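Local atomic coordinates of FMN Adenylyltransferase (Candida glabrata, PDB entry 3FWK), a protein that catalyses the transfer of an adenylyl group to FMN, the step that makes FAD, and has a Rossmann-like alpha/beta fold. Residues A[213-218]-A[266-271]; A[19-24]-A[33-38]; A[116-121]-A[275-280]. All coordinates share one frame; numbering follows the deposited sequence. Where two conformers were deposited one is given.

Interaction 1. Residues A[213-218]-A[266-271]; sequences NEPICE and TKAEPI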
ATOM      1  N   ASN A 213      -9.349   5.152  -7.593  1.00 12.42           N
ATOM      2  CA  ASN A 213      -8.892   5.869  -8.781  1.00 13.47           C
ATOM      3  C   ASN A 213      -7.634   6.684  -8.516  1.00 13.05           C
ATOM      4  O   ASN A 213      -7.354   7.617  -9.244  1.00 15.39           O
ATOM      5  CB  ASN A 213     -10.014   6.770  -9.300  1.00 15.28           C
ATOM      6  CG  ASN A 213      -9.835   7.179 -10.739  1.00 16.35           C
ATOM      7  OD1 ASN A 213      -9.059   6.573 -11.510  1.00 16.08           O
ATOM      8  ND2 ASN A 213     -10.605   8.173 -11.141  1.00 18.84           N
ATOM      9  N   GLU A 214      -6.870   6.296  -7.500  1.00 13.08           N
ATOM     10  CA  GLU A 214      -5.539   6.881  -7.280  1.00 13.99           C
ATOM     11  C   GLU A 214      -4.546   6.145  -8.173  1.00 14.58           C
ATOM     12  O   GLU A 214      -4.695   4.951  -8.445  1.00 16.34           O
ATOM     13  CB  GLU A 214      -5.177   6.752  -5.814  1.00 16.42           C
ATOM     14  CG  GLU A 214      -5.903   7.747  -4.997  1.00 16.22           C
ATOM     15  CD  GLU A 214      -5.441   9.179  -5.330  1.00 17.03           C
ATOM     16  OE1 GLU A 214      -4.297   9.497  -5.038  1.00 20.67           O
ATOM     17  OE2 GLU A 214      -6.207   9.939  -5.948  1.00 16.79           O
ATOM     18  N   PRO A 215      -3.476   6.834  -8.597  1.00 14.89           N
ATOM     19  CA  PRO A 215      -2.395   6.132  -9.312  1.00 15.78           C
ATOM     20  C   PRO A 215      -1.842   5.054  -8.402  1.00 14.15           C
ATOM     21  O   PRO A 215      -1.617   5.306  -7.220  1.00 15.06           O
ATOM     22  CB  PRO A 215      -1.325   7.255  -9.537  1.00 17.23           C
ATOM     23  CG  PRO A 215      -2.124   8.536  -9.477  1.00 19.32           C
ATOM     24  CD  PRO A 215      -3.195   8.269  -8.415  1.00 16.51           C
ATOM     25  N   ILE A 216      -1.549   3.895  -8.952  1.00 14.11           N
ATOM     26  CA  ILE A 216      -0.921   2.824  -8.188  1.00 13.40           C
ATOM     27  C   ILE A 216       0.365   2.413  -8.884  1.00 12.48           C
ATOM     28  O   ILE A 216       0.625   2.828 -10.023  1.00 14.74           O
ATOM     29  CB  ILE A 216      -1.835   1.604  -8.020  1.00 15.25           C
ATOM     30  CG1 ILE A 216      -2.102   0.933  -9.360  1.00 17.83           C
ATOM     31  CG2 ILE A 216      -3.174   2.043  -7.353  1.00 18.26           C
ATOM     32  CD1 ILE A 216      -2.941  -0.340  -9.235  1.00 21.94           C
ATOM     33  N   CYS A 217       1.189   1.596  -8.213  1.00 11.94           N
ATOM     34  CA  CYS A 217       2.394   1.116  -8.885  1.00 11.93           C
ATOM     35  C   CYS A 217       2.023   0.298 -10.108  1.00 10.68           C
ATOM     36  O   CYS A 217       1.340  -0.733  -9.978  1.00 11.92           O
ATOM     37  CB  CYS A 217       3.228   0.302  -7.942  1.00 11.93           C
ATOM     38  SG  CYS A 217       4.787  -0.269  -8.728  1.00 12.24           S
ATOM     39  N   GLU A 218       2.447   0.722 -11.302  1.00 10.75           N
ATOM     40  CA  GLU A 218       1.884   0.123 -12.493  0.50 11.31           C
ATOM     41  C   GLU A 218       2.434  -1.260 -12.804  1.00 10.68           C
ATOM     42  O   GLU A 218       1.937  -1.938 -13.700  1.00 11.44           O
ATOM     43  CB  GLU A 218       1.927   1.097 -13.703  0.50 12.41           C
ATOM     44  CG  GLU A 218       0.780   2.120 -13.696  0.50 11.64           C
ATOM     45  CD  GLU A 218      -0.579   1.464 -13.945  0.50 13.53           C
ATOM     46  OE1 GLU A 218      -1.418   1.519 -13.048  0.50 17.37           O
ATOM     47  OE2 GLU A 218      -0.787   0.861 -15.020  0.50 14.61           O
ATOM     48  N   THR A 266      -7.813  17.303  -7.577  1.00 20.54           N
ATOM     49  CA  THR A 266      -7.357  15.912  -7.330  1.00 21.56           C
ATOM     50  C   THR A 266      -6.984  15.118  -8.593  1.00 23.25           C
ATOM     51  O   THR A 266      -6.566  13.941  -8.487  1.00 21.88           O
ATOM     52  CB  THR A 266      -8.433  15.188  -6.498  1.00 22.10           C
ATOM     53  OG1 THR A 266      -9.624  15.111  -7.293  1.00 24.48           O
ATOM     54  CG2 THR A 266      -8.755  15.986  -5.208  1.00 21.76           C
ATOM     55  N   LYS A 267      -7.111  15.729  -9.788  1.00 23.66           N
ATOM     56  CA  LYS A 267      -6.877  15.040 -11.057  1.00 27.62           C
ATOM     57  C   LYS A 267      -5.496  14.337 -11.076  1.00 27.32           C
ATOM     58  O   LYS A 267      -4.494  14.907 -10.608  1.00 25.90           O
ATOM     59  CB  LYS A 267      -6.942  16.035 -12.240  1.00 33.85           C
ATOM     60  CG  LYS A 267      -8.354  16.496 -12.676  1.00 38.76           C
ATOM     61  CD  LYS A 267      -9.372  15.336 -12.822  1.00 38.88           C
ATOM     62  CE  LYS A 267     -10.587  15.722 -13.672  1.00 39.56           C
ATOM     63  NZ  LYS A 267     -11.215  17.026 -13.274  1.00 41.96           N
ATOM     64  N   ALA A 268      -5.469  13.094 -11.566  1.00 22.97           N
ATOM     65  CA  ALA A 268      -4.263  12.300 -11.681  1.00 23.60           C
ATOM     66  C   ALA A 268      -4.382  11.317 -12.833  1.00 24.35           C
ATOM     67  O   ALA A 268      -5.460  11.172 -13.444  1.00 26.00           O
ATOM     68  CB  ALA A 268      -4.055  11.546 -10.410  1.00 22.66           C
ATOM     69  N   GLU A 269      -3.293  10.573 -13.047  1.00 19.56           N
ATOM     70  CA  GLU A 269      -3.058   9.696 -14.209  1.00 22.75           C
ATOM     71  C   GLU A 269      -2.118   8.583 -13.770  1.00 18.33           C
ATOM     72  O   GLU A 269      -1.200   8.840 -12.977  1.00 18.55           O
ATOM     73  CB  GLU A 269      -2.223  10.463 -15.273  1.00 27.99           C
ATOM     74  CG  GLU A 269      -2.860  11.668 -15.929  1.00 33.44           C
ATOM     75  CD  GLU A 269      -2.267  11.920 -17.316  1.00 32.18           C
ATOM     76  OE1 GLU A 269      -1.060  12.266 -17.428  1.00 33.40           O
ATOM     77  OE2 GLU A 269      -3.013  11.752 -18.299  1.00 36.41           O
ATOM     78  N   PRO A 270      -2.262   7.373 -14.338  1.00 17.01           N
ATOM     79  CA  PRO A 270      -1.223   6.366 -14.111  1.00 15.99           C
ATOM     80  C   PRO A 270       0.108   6.803 -14.701  1.00 15.58           C
ATOM     81  O   PRO A 270       0.165   7.509 -15.729  1.00 18.53           O
ATOM     82  CB  PRO A 270      -1.744   5.130 -14.870  1.00 18.70           C
ATOM     83  CG  PRO A 270      -3.189   5.341 -15.021  1.00 20.18           C
ATOM     84  CD  PRO A 270      -3.371   6.830 -15.157  1.00 17.76           C
ATOM     85  N   ILE A 271       1.170   6.325 -14.082  1.00 14.95           N
ATOM     86  CA  ILE A 271       2.518   6.606 -14.603  1.00 14.20           C
ATOM     87  C   ILE A 271       3.056   5.291 -15.179  1.00 12.67           C
ATOM     88  O   ILE A 271       3.067   4.269 -14.494  1.00 13.60           O
ATOM     89  CB  ILE A 271       3.413   7.185 -13.501  1.00 14.95           C
ATOM     90  CG1 ILE A 271       2.851   8.516 -13.026  1.00 18.14           C
ATOM     91  CG2 ILE A 271       4.867   7.248 -13.990  1.00 15.94           C
ATOM     92  CD1 ILE A 271       2.832   9.552 -14.051  0.60 16.32           C
TER
HETATM   93  O   HOH W   1       1.288   5.305 -11.256  1.00 16.03           O
HETATM   94  O   HOH W   2       3.484   3.489 -11.841  1.00 14.01           O
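Pro-215 sets the CG and CD of its ring against the methyl of Ala-268, and its CB and CG against the carbonyl O of Glu-269. Its CG is 3.7 Å from Ala-268 CB and 3.6 Å from Glu-269 O. At the far end, Glu-218 bends at chi2 (-68°) and runs obliquely across Pro-270. Its carboxylate carbon CD is 4.0 Å from Pro-270 CB. Glu-218 and Ile-271 each have two modelled conformers, so the short approach of Glu-218 CG to Ile-271 O is doubtful.

The touching parts, 215-218 and 268-271, run in nearly the same direction, 14° apart, but form no strand pair. Two waters bridge the backbones. Water 1 accepts from Ile-271 N and donates to Ile-216 O at 2.8 Å. Water 2 accepts from Glu-218 N; Ile-271 O is one of several acceptors competing for its protons. Arg-131 of helix 119-131 forms a salt bridge with Glu-214 and a hydrogen bond with Thr-266 O, and so joins the two loops.

This is surface packing between the loop after helix 202-212 and the loop leading to helix 275-282. Apolar proline and alanine carbons meet directly, and water carries the polar link between the backbones.

Interaction 2. Residues A[19-24]-A[33-38]; sequences SSYLQI and AQTQRA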
ATOM      1  N   SER A  19     -15.305   7.632   2.382  1.00 14.23           N
ATOM      2  CA  SER A  19     -16.718   7.787   2.686  1.00 15.08           C
ATOM      3  C   SER A  19     -17.604   7.322   1.530  1.00 14.26           C
ATOM      4  O   SER A  19     -18.639   6.683   1.740  1.00 15.63           O
ATOM      5  CB  SER A  19     -16.989   9.255   3.000  1.00 16.38           C
ATOM      6  OG  SER A  19     -16.396   9.672   4.203  1.00 20.10           O
ATOM      7  N   SER A  20     -17.195   7.645   0.312  1.00 14.48           N
ATOM      8  CA  SER A  20     -17.926   7.228  -0.873  1.00 14.50           C
ATOM      9  C   SER A  20     -17.913   5.711  -0.980  1.00 14.20           C
ATOM     10  O   SER A  20     -18.959   5.070  -1.261  1.00 15.36           O
ATOM     11  CB  SER A  20     -17.355   7.908  -2.123  1.00 15.97           C
ATOM     12  OG  SER A  20     -18.045   7.497  -3.283  0.60 17.71           O
ATOM     13  N   TYR A  21     -16.766   5.084  -0.721  1.00 12.96           N
ATOM     14  CA  TYR A  21     -16.724   3.625  -0.765  1.00 12.36           C
ATOM     15  C   TYR A  21     -17.686   3.008   0.272  1.00 12.97           C
ATOM     16  O   TYR A  21     -18.412   2.036  -0.014  1.00 13.96           O
ATOM     17  CB  TYR A  21     -15.269   3.126  -0.475  1.00 12.65           C
ATOM     18  CG  TYR A  21     -15.114   1.642  -0.760  1.00 11.48           C
ATOM     19  CD1 TYR A  21     -14.611   1.181  -1.971  1.00 12.41           C
ATOM     20  CD2 TYR A  21     -15.516   0.682   0.194  1.00 11.76           C
ATOM     21  CE1 TYR A  21     -14.511  -0.180  -2.259  1.00 12.00           C
ATOM     22  CE2 TYR A  21     -15.454  -0.655  -0.079  1.00 11.79           C
ATOM     23  CZ  TYR A  21     -14.964  -1.096  -1.286  1.00 11.56           C
ATOM     24  OH  TYR A  21     -14.928  -2.439  -1.507  1.00 11.82           O
ATOM     25  N   LEU A  22     -17.711   3.605   1.461  1.00 13.46           N
ATOM     26  CA  LEU A  22     -18.592   3.131   2.542  1.00 15.21           C
ATOM     27  C   LEU A  22     -20.065   3.296   2.219  1.00 16.58           C
ATOM     28  O   LEU A  22     -20.900   2.614   2.820  1.00 16.41           O
ATOM     29  CB  LEU A  22     -18.270   3.830   3.838  1.00 14.47           C
ATOM     30  CG  LEU A  22     -16.933   3.395   4.452  1.00 14.00           C
ATOM     31  CD1 LEU A  22     -16.644   4.279   5.658  1.00 17.38           C
ATOM     32  CD2 LEU A  22     -16.992   1.932   4.909  1.00 15.37           C
ATOM     33  N   GLN A  23     -20.377   4.153   1.252  1.00 17.01           N
ATOM     34  CA  GLN A  23     -21.758   4.347   0.796  1.00 17.35           C
ATOM     35  C   GLN A  23     -22.134   3.463  -0.374  1.00 22.69           C
ATOM     36  O   GLN A  23     -23.212   3.463  -0.725  1.00 27.71           O
ATOM     37  CB  GLN A  23     -21.955   5.817   0.428  1.00 20.45           C
ATOM     38  CG  GLN A  23     -21.844   6.767   1.592  1.00 24.12           C
ATOM     39  CD  GLN A  23     -21.641   8.220   1.149  1.00 32.01           C
ATOM     40  OE1 GLN A  23     -21.772   8.552  -0.045  1.00 36.23           O
ATOM     41  NE2 GLN A  23     -21.299   9.091   2.109  1.00 35.60           N
ATOM     42  N   ILE A  24     -21.267   2.649  -0.929  1.00 16.53           N
ATOM     43  CA  ILE A  24     -21.629   1.727  -2.016  1.00 16.80           C
ATOM     44  C   ILE A  24     -22.642   0.610  -1.767  0.50 14.19           C
ATOM     45  O   ILE A  24     -22.520  -0.120  -0.797  0.50 13.19           O
ATOM     46  CB  ILE A  24     -20.383   0.959  -2.610  1.00 16.18           C
ATOM     47  CG1 ILE A  24     -19.295   1.912  -3.175  1.00 15.78           C
ATOM     48  CG2 ILE A  24     -20.806  -0.085  -3.691  1.00 18.45           C
ATOM     49  CD1 ILE A  24     -17.943   1.192  -3.355  1.00 16.10           C
ATOM     50  N   ALA A  33     -18.895  -5.448   0.581  1.00 11.84           N
ATOM     51  CA  ALA A  33     -19.336  -5.340   1.969  1.00 12.94           C
ATOM     52  C   ALA A  33     -18.238  -5.767   2.951  1.00 11.68           C
ATOM     53  O   ALA A  33     -18.057  -5.120   3.981  1.00 11.63           O
ATOM     54  CB  ALA A  33     -20.601  -6.188   2.194  1.00 13.70           C
ATOM     55  N   GLN A  34     -17.494  -6.823   2.624  1.00 11.53           N
ATOM     56  CA  GLN A  34     -16.397  -7.243   3.468  1.00 11.62           C
ATOM     57  C   GLN A  34     -15.315  -6.137   3.586  1.00 11.43           C
ATOM     58  O   GLN A  34     -14.745  -5.923   4.651  1.00 11.11           O
ATOM     59  CB  GLN A  34     -15.796  -8.517   2.905  1.00 11.76           C
ATOM     60  CG  GLN A  34     -14.719  -9.158   3.778  1.00 13.11           C
ATOM     61  CD  GLN A  34     -14.028 -10.274   3.036  1.00 13.54           C
ATOM     62  OE1 GLN A  34     -13.410 -10.057   2.001  1.00 15.78           O
ATOM     63  NE2 GLN A  34     -14.157 -11.503   3.541  1.00 14.73           N
ATOM     64  N   THR A  35     -15.070  -5.454   2.476  1.00 10.97           N
ATOM     65  CA  THR A  35     -14.113  -4.340   2.454  1.00 10.73           C
ATOM     66  C   THR A  35     -14.618  -3.177   3.298  1.00 10.78           C
ATOM     67  O   THR A  35     -13.849  -2.549   4.022  1.00 11.18           O
ATOM     68  CB  THR A  35     -13.825  -3.905   0.998  1.00 10.83           C
ATOM     69  OG1 THR A  35     -13.437  -5.042   0.241  1.00 11.65           O
ATOM     70  CG2 THR A  35     -12.736  -2.839   0.954  1.00 11.69           C
ATOM     71  N   GLN A  36     -15.920  -2.869   3.209  1.00 11.25           N
ATOM     72  CA  GLN A  36     -16.488  -1.859   4.077  1.00 11.25           C
ATOM     73  C   GLN A  36     -16.257  -2.176   5.551  1.00 11.79           C
ATOM     74  O   GLN A  36     -15.906  -1.295   6.346  1.00 11.76           O
ATOM     75  CB  GLN A  36     -17.997  -1.647   3.787  1.00 12.53           C
ATOM     76  CG  GLN A  36     -18.208  -1.114   2.363  1.00 13.31           C
ATOM     77  CD  GLN A  36     -19.650  -1.120   1.915  1.00 14.16           C
ATOM     78  OE1 GLN A  36     -20.421  -1.954   2.345  1.00 13.75           O
ATOM     79  NE2 GLN A  36     -20.014  -0.228   1.017  1.00 13.57           N
ATOM     80  N   ARG A  37     -16.522  -3.426   5.932  1.00 11.39           N
ATOM     81  CA  ARG A  37     -16.265  -3.846   7.295  1.00 12.14           C
ATOM     82  C   ARG A  37     -14.787  -3.679   7.683  1.00 12.43           C
ATOM     83  O   ARG A  37     -14.481  -3.226   8.802  1.00 12.45           O
ATOM     84  CB  ARG A  37     -16.728  -5.296   7.505  1.00 12.90           C
ATOM     85  CG  ARG A  37     -18.264  -5.445   7.334  1.00 13.48           C
ATOM     86  CD  ARG A  37     -18.748  -6.870   7.762  1.00 14.40           C
ATOM     87  NE  ARG A  37     -18.155  -8.001   7.051  1.00 14.43           N
ATOM     88  CZ  ARG A  37     -18.621  -8.537   5.927  1.00 14.55           C
ATOM     89  NH1 ARG A  37     -19.626  -7.955   5.275  1.00 15.11           N
ATOM     90  NH2 ARG A  37     -18.062  -9.625   5.432  1.00 14.11           N
ATOM     91  N   ALA A  38     -13.892  -4.009   6.756  1.00 11.37           N
ATOM     92  CA  ALA A  38     -12.455  -3.877   7.034  1.00 11.30           C
ATOM     93  C   ALA A  38     -12.083  -2.400   7.209  1.00 11.34           C
ATOM     94  O   ALA A  38     -11.269  -2.066   8.101  1.00 11.55           O
ATOM     95  CB  ALA A  38     -11.670  -4.485   5.892  1.00 11.61           C
TER
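Gln-36 reaches from helix 31-50 to the C-terminal end of helix 7-23. Its chain is extended beyond CG, which carries the amide to the carbonyls there. NE2 gives one hydrogen bond to Tyr-21 O at 3.0 Å, nearly straight at 167°. It gives a second to Ile-24 O at 3.1 Å, on a lone pair of that carbonyl. Both acceptors lie close to the amide plane, so the two bonds fix its rotation. Tyr-21 O also accepts from Ile-24 N.

Tyr-21 comes next. Its CG is anti to the backbone N (chi1 -169°), setting the ring beside Thr-35 and Gln-36. CE2 is 3.6 Å from Thr-35 CG2 and 3.7 Å from Gln-36 CG. Tyr-21 and Thr-35 cross at about a right angle, the hydroxyl end against Thr-35 CB and CG2. The ring and the Gln-36 amide are nearly perpendicular. The hydroxyl is hydrogen-bonded to Ser-207.

Leu-22 runs past Gln-36 in the opposite direction, with CD2 3.9 Å from Gln-36 CB.

Helices 7-23 and 31-50 follow each other as a splayed helical hairpin. The axes of 19-23 and 33-38 come within 9.7 Å and cross at -136°. Helix 202-212 packs against it, with Phe-208 and Tyr-211 edge-to-face with Tyr-21.

Interaction 3. Residues A[116-121]-A[275-280]; sequences DTFKTL and DEDLVK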
ATOM      1  N   ASP A 116      18.009  -3.823  -4.449  1.00 11.93           N
ATOM      2  CA  ASP A 116      17.379  -4.718  -5.410  1.00 12.31           C
ATOM      3  C   ASP A 116      15.885  -4.425  -5.571  1.00 11.76           C
ATOM      4  O   ASP A 116      15.107  -5.285  -5.973  1.00 12.55           O
ATOM      5  CB  ASP A 116      17.654  -6.181  -5.062  1.00 13.29           C
ATOM      6  CG  ASP A 116      17.132  -6.585  -3.698  1.00 13.64           C
ATOM      7  OD1 ASP A 116      16.586  -5.716  -2.958  1.00 14.12           O
ATOM      8  OD2 ASP A 116      17.250  -7.809  -3.357  1.00 14.66           O
ATOM      9  N   THR A 117      15.505  -3.187  -5.295  1.00 12.84           N
ATOM     10  CA  THR A 117      14.105  -2.718  -5.478  1.00 12.79           C
ATOM     11  C   THR A 117      13.827  -2.475  -6.962  1.00 11.83           C
ATOM     12  O   THR A 117      14.686  -1.973  -7.683  1.00 13.16           O
ATOM     13  CB  THR A 117      13.918  -1.408  -4.703  1.00 14.26           C
ATOM     14  OG1 THR A 117      14.293  -1.602  -3.328  1.00 16.55           O
ATOM     15  CG2 THR A 117      12.499  -0.899  -4.742  1.00 14.15           C
ATOM     16  N   PHE A 118      12.625  -2.770  -7.424  1.00 11.58           N
ATOM     17  CA  PHE A 118      12.226  -2.429  -8.779  1.00 12.06           C
ATOM     18  C   PHE A 118      12.320  -0.920  -9.003  1.00 11.15           C
ATOM     19  O   PHE A 118      11.835  -0.110  -8.190  1.00 11.50           O
ATOM     20  CB  PHE A 118      10.754  -2.820  -9.044  1.00 12.24           C
ATOM     21  CG  PHE A 118      10.561  -4.268  -9.389  1.00 12.14           C
ATOM     22  CD1 PHE A 118      10.655  -4.696 -10.707  1.00 14.29           C
ATOM     23  CD2 PHE A 118      10.296  -5.198  -8.376  1.00 14.07           C
ATOM     24  CE1 PHE A 118      10.495  -6.023 -11.040  1.00 14.91           C
ATOM     25  CE2 PHE A 118      10.117  -6.558  -8.719  1.00 15.16           C
ATOM     26  CZ  PHE A 118      10.250  -6.958 -10.030  1.00 15.77           C
ATOM     27  N   LYS A 119      12.856  -0.528 -10.161  1.00 11.31           N
ATOM     28  CA  LYS A 119      12.923   0.894 -10.521  1.00 11.57           C
ATOM     29  C   LYS A 119      11.511   1.520 -10.526  1.00 10.30           C
ATOM     30  O   LYS A 119      11.325   2.654 -10.103  1.00 10.53           O
ATOM     31  CB  LYS A 119      13.546   1.056 -11.896  1.00 12.85           C
ATOM     32  CG  LYS A 119      13.720   2.491 -12.313  1.00 13.79           C
ATOM     33  CD  LYS A 119      14.660   3.264 -11.367  1.00 18.80           C
ATOM     34  CE  LYS A 119      15.216   4.532 -11.991  1.00 22.92           C
ATOM     35  NZ  LYS A 119      16.510   4.917 -11.262  1.00 24.30           N
ATOM     36  N   THR A 120      10.514   0.793 -11.037  1.00 10.71           N
ATOM     37  CA  THR A 120       9.170   1.367 -11.131  1.00 10.71           C
ATOM     38  C   THR A 120       8.655   1.671  -9.718  1.00 10.81           C
ATOM     39  O   THR A 120       7.930   2.643  -9.507  1.00 10.90           O
ATOM     40  CB  THR A 120       8.208   0.407 -11.826  1.00 11.11           C
ATOM     41  OG1 THR A 120       8.624   0.203 -13.168  1.00 11.98           O
ATOM     42  CG2 THR A 120       6.806   0.997 -11.878  1.00 12.36           C
ATOM     43  N   LEU A 121       8.972   0.797  -8.747  1.00 10.65           N
ATOM     44  CA  LEU A 121       8.578   1.040  -7.381  1.00 11.57           C
ATOM     45  C   LEU A 121       9.296   2.270  -6.790  1.00 11.71           C
ATOM     46  O   LEU A 121       8.655   3.087  -6.125  1.00 11.53           O
ATOM     47  CB  LEU A 121       8.811  -0.212  -6.541  1.00 13.58           C
ATOM     48  CG  LEU A 121       8.194  -0.227  -5.168  1.00 15.08           C
ATOM     49  CD1 LEU A 121       6.686   0.076  -5.166  1.00 15.21           C
ATOM     50  CD2 LEU A 121       8.423  -1.603  -4.577  1.00 20.08           C
ATOM     51  N   ASP A 275      11.320   1.988 -18.115  0.50 12.56           N
ATOM     52  CA  ASP A 275      11.805   1.366 -19.346  0.50 15.18           C
ATOM     53  C   ASP A 275      12.470   0.015 -19.107  0.50 13.10           C
ATOM     54  O   ASP A 275      12.309  -0.912 -19.878  0.50 13.86           O
ATOM     55  CB  ASP A 275      12.834   2.263 -20.047  0.50 16.95           C
ATOM     56  CG  ASP A 275      12.225   3.499 -20.655  0.50 18.99           C
ATOM     57  OD1 ASP A 275      13.018   4.400 -21.027  0.50 21.09           O
ATOM     58  OD2 ASP A 275      10.980   3.597 -20.781  0.50 15.64           O
ATOM     59  N   GLU A 276      13.260  -0.078 -18.043  1.00 13.70           N
ATOM     60  CA  GLU A 276      14.014  -1.294 -17.751  1.00 14.78           C
ATOM     61  C   GLU A 276      13.075  -2.407 -17.302  1.00 13.49           C
ATOM     62  O   GLU A 276      13.324  -3.602 -17.579  1.00 13.98           O
ATOM     63  CB  GLU A 276      15.123  -1.036 -16.713  1.00 17.52           C
ATOM     64  CG  GLU A 276      14.613  -0.614 -15.331  1.00 19.69           C
ATOM     65  CD  GLU A 276      15.708  -0.200 -14.347  1.00 23.31           C
ATOM     66  OE1 GLU A 276      16.061  -1.011 -13.462  1.00 24.37           O
ATOM     67  OE2 GLU A 276      16.149   0.983 -14.429  1.00 27.71           O
ATOM     68  N   ASP A 277      11.968  -2.038 -16.639  1.00 12.63           N
ATOM     69  CA  ASP A 277      10.999  -3.040 -16.194  1.00 12.22           C
ATOM     70  C   ASP A 277      10.146  -3.536 -17.364  1.00 11.24           C
ATOM     71  O   ASP A 277       9.839  -4.714 -17.468  1.00 11.98           O
ATOM     72  CB  ASP A 277      10.139  -2.491 -15.054  1.00 11.83           C
ATOM     73  CG  ASP A 277      10.938  -2.339 -13.763  1.00 12.50           C
ATOM     74  OD1 ASP A 277      11.930  -3.076 -13.594  1.00 14.23           O
ATOM     75  OD2 ASP A 277      10.587  -1.487 -12.903  1.00 12.81           O
ATOM     76  N   LEU A 278       9.812  -2.649 -18.313  1.00 11.27           N
ATOM     77  CA  LEU A 278       9.104  -3.100 -19.499  1.00 11.97           C
ATOM     78  C   LEU A 278       9.954  -4.081 -20.306  1.00 12.34           C
ATOM     79  O   LEU A 278       9.433  -5.086 -20.786  1.00 12.41           O
ATOM     80  CB  LEU A 278       8.671  -1.900 -20.367  1.00 12.73           C
ATOM     81  CG  LEU A 278       7.897  -2.303 -21.626  1.00 14.33           C
ATOM     82  CD1 LEU A 278       6.517  -2.970 -21.271  1.00 17.01           C
ATOM     83  CD2 LEU A 278       7.669  -1.120 -22.537  1.00 16.70           C
ATOM     84  N   VAL A 279      11.259  -3.828 -20.429  1.00 12.28           N
ATOM     85  CA  VAL A 279      12.135  -4.749 -21.145  1.00 13.65           C
ATOM     86  C   VAL A 279      12.101  -6.125 -20.471  1.00 13.44           C
ATOM     87  O   VAL A 279      11.981  -7.147 -21.110  1.00 14.34           O
ATOM     88  CB  VAL A 279      13.576  -4.171 -21.210  1.00 15.63           C
ATOM     89  CG1 VAL A 279      14.522  -5.231 -21.774  1.00 17.43           C
ATOM     90  CG2 VAL A 279      13.614  -2.935 -22.111  1.00 17.11           C
ATOM     91  N   LYS A 280      12.188  -6.157 -19.150  1.00 12.76           N
ATOM     92  CA  LYS A 280      12.164  -7.446 -18.457  1.00 13.87           C
ATOM     93  C   LYS A 280      10.844  -8.178 -18.659  1.00 13.95           C
ATOM     94  O   LYS A 280      10.816  -9.406 -18.816  1.00 17.10           O
ATOM     95  CB  LYS A 280      12.408  -7.226 -16.977  1.00 15.71           C
ATOM     96  CG  LYS A 280      13.873  -6.892 -16.657  1.00 17.91           C
ATOM     97  CD  LYS A 280      14.142  -6.799 -15.146  1.00 20.76           C
ATOM     98  CE  LYS A 280      13.550  -5.549 -14.560  1.00 20.60           C
ATOM     99  NZ  LYS A 280      13.666  -5.503 -13.067  1.00 21.30           N
TER
HETATM  100  O   HOH W   3      13.904  -2.485 -11.877  1.00 15.25           O
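Asp-277 and Thr-120 make the direct hydrogen bonds of this contact. Asp-277 OD2 accepts from Thr-120 OG1 at 2.6 Å, on its anti lone pair. It also accepts from Thr-120 N, in the first turn of helix 119-131, at 2.9 Å and nearly in line with the C-O bond. Thr-120 OG1 in turn accepts from Ala-274 N, just before helix 275-282.

As a second polar link, water 3 accepts from Lys-119 N and donates to Asp-277 OD1 at 2.7 Å and to Glu-276 OE1 at 3.1 Å.

Within helix 275-282, Lys-280 NZ forms a salt bridge with Asp-277 OD1, its hydrogen bond weak.

The remaining contacts are van der Waals ones. Asp-277 OD1 lies at the edge of the Phe-118 ring, 3.5 Å from CD1. Glu-276 has CG between its backbone N and carbonyl carbon (chi1 64°), and its side chain crosses that of Lys-119 at about a right angle, CD 3.5 Å from Lys-119 CB. Lys-119 NZ and Glu-276 OE2 stay 5.1 Å apart.

Asp-277 thus places a buried carboxylate at the N-terminal end of helix 119-131. The helix end and Lys-280 would be expected to favour its charged form.

From the N terminus, interaction 2 comes first. It closes the short loop between helices 7-23 and 31-50 before the other two begin. Interaction 3 opens next, at 116-121, and closes at 275-280, spanning much of the Rossmann-like core. Interaction 1 opens and closes within that span, joining 213-218 to 266-271, so these two nest and do not cross. They also touch: Cys-217 SG packs 3.9 Å from Thr-120 CG2. Together they bring the chain after helix 202-212 and the chain up to helix 275-282 against helix 119-131. Interactions 2 and 3 lie on opposite sides of the chain's centre, with centres about 33 Å apart.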